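Local coordinates for exoenzyme S (Pseudomonas aeruginosa, PDB 6GN8), which is a secreted toxin that probably activates GTPases and ADP-ribosylates host proteins, this chain being its ADP-ribosyltransferase part, at residues C[58-63]-C[162-167]. The protein carries 2 engineered substitutions. Numbering follows the deposited sequence.
Sequences MALGLY and SGISNY
I164 reaches the helix at G61 with one branch and at L60 with the other. Its CB points toward the helix. I164 CG2 sits over the backbone of G61, 3.6 Å from G61 CA and 3.8 Å from G61 N. The lack of a side chain at G61 lets the methyl come this close. A chi1 of -50° in I164 puts CG2 anti to the backbone N, toward G61, and leaves CG1 to carry CD1 to L60. I164 CD1, at the end of the longer branch, meets L60 CB and L60 CD1, each at 4.1 Å. The two side chains cross at a slant.

The contact belongs to the ADP-ribosyltransferase domain. It joins helix 54-77, in the helical part that precedes the strands, to the loop between strands 159-160 and 172-175. No hydrogen bond links 58-63 to 162-167, and the interface is small, with 159 Å² buried. L60 also touches A95 of helix 83-99 and V161. I164 packs on Y43 and Q47 as well, and its carbonyl O accepts a hydrogen bond from R46 NH2. The next residue, S165, also points its CB toward the helix. S165 CB lies 4.2 Å from G61 O, a loose approach, and the S165 side chain touches T64 one turn further along.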
# COMPACT_ATOMS: atom_id res chain seq x y z
N MET C 58 5.67 23.22 -41.13
CA MET C 58 6.86 23.06 -41.98
C MET C 58 8.06 22.54 -41.17
O MET C 58 8.76 21.64 -41.65
CB MET C 58 7.25 24.39 -42.67
CG MET C 58 6.21 24.92 -43.66
SD MET C 58 6.86 26.35 -44.56
CE MET C 58 6.98 27.57 -43.26
N ALA C 59 8.31 23.07 -39.95
CA ALA C 59 9.43 22.61 -39.12
C ALA C 59 9.29 21.11 -38.72
O ALA C 59 10.28 20.37 -38.80
CB ALA C 59 9.56 23.47 -37.87
N LEU C 60 8.06 20.69 -38.31
CA LEU C 60 7.76 19.30 -37.94
C LEU C 60 7.94 18.39 -39.16
O LEU C 60 8.49 17.30 -39.01
CB LEU C 60 6.34 19.18 -37.35
CG LEU C 60 6.11 19.77 -35.93
CD1 LEU C 60 4.63 20.08 -35.70
CD2 LEU C 60 6.58 18.83 -34.83
N GLY C 61 7.55 18.87 -40.35
CA GLY C 61 7.70 18.13 -41.60
C GLY C 61 9.14 17.94 -42.03
O GLY C 61 9.56 16.82 -42.36
N LEU C 62 9.91 19.04 -42.02
CA LEU C 62 11.33 19.05 -42.38
C LEU C 62 12.09 18.07 -41.48
O LEU C 62 12.88 17.26 -41.98
CB LEU C 62 11.90 20.47 -42.25
CG LEU C 62 11.56 21.45 -43.38
CD1 LEU C 62 11.72 22.86 -42.91
CD2 LEU C 62 12.40 21.19 -44.65
N TYR C 63 11.80 18.10 -40.17
CA TYR C 63 12.40 17.18 -39.21
C TYR C 63 11.99 15.75 -39.53
O TYR C 63 12.86 14.91 -39.72
CB TYR C 63 11.98 17.56 -37.75
CG TYR C 63 12.35 16.53 -36.69
CD1 TYR C 63 11.51 15.45 -36.42
CD2 TYR C 63 13.52 16.66 -35.94
CE1 TYR C 63 11.86 14.49 -35.48
CE2 TYR C 63 13.86 15.71 -34.98
CZ TYR C 63 13.03 14.63 -34.75
OH TYR C 63 13.36 13.65 -33.84
N SER C 162 1.79 12.40 -38.29
CA SER C 162 1.43 11.44 -39.33
C SER C 162 0.70 12.09 -40.50
O SER C 162 0.80 11.58 -41.62
CB SER C 162 0.64 10.27 -38.76
OG SER C 162 -0.58 10.66 -38.15
N GLY C 163 0.06 13.22 -40.28
CA GLY C 163 -0.61 13.98 -41.34
C GLY C 163 0.32 14.93 -42.06
O GLY C 163 -0.04 15.47 -43.12
N ILE C 164 1.53 15.15 -41.52
CA ILE C 164 2.54 16.04 -42.13
C ILE C 164 3.58 15.19 -42.92
O ILE C 164 3.83 15.44 -44.10
CB ILE C 164 3.21 16.93 -41.03
CG1 ILE C 164 2.15 17.65 -40.13
CG2 ILE C 164 4.15 17.96 -41.66
CD1 ILE C 164 2.64 18.18 -38.71
N SER C 165 4.18 14.18 -42.27
CA SER C 165 5.18 13.30 -42.90
C SER C 165 4.96 11.89 -42.35
O SER C 165 4.76 11.71 -41.13
CB SER C 165 6.60 13.84 -42.66
OG SER C 165 7.61 13.03 -43.24
N ASN C 166 4.83 10.90 -43.29
CA ASN C 166 4.44 9.52 -42.98
C ASN C 166 5.10 8.48 -43.88
O ASN C 166 4.44 7.52 -44.30
CB ASN C 166 2.91 9.40 -43.06
CG ASN C 166 2.30 8.24 -42.29
OD1 ASN C 166 2.79 7.80 -41.25
ND2 ASN C 166 1.19 7.72 -42.80
N TYR C 167 6.42 8.61 -44.14
CA TYR C 167 7.15 7.58 -44.88
C TYR C 167 6.99 6.28 -44.13
O TYR C 167 7.07 6.29 -42.89
CB TYR C 167 8.65 7.89 -45.01
CG TYR C 167 9.03 8.93 -46.04
CD1 TYR C 167 8.89 8.67 -47.40
CD2 TYR C 167 9.63 10.13 -45.66
CE1 TYR C 167 9.29 9.59 -48.35
CE2 TYR C 167 10.04 11.06 -46.60
CZ TYR C 167 9.86 10.79 -47.95
OH TYR C 167 10.24 11.69 -48.91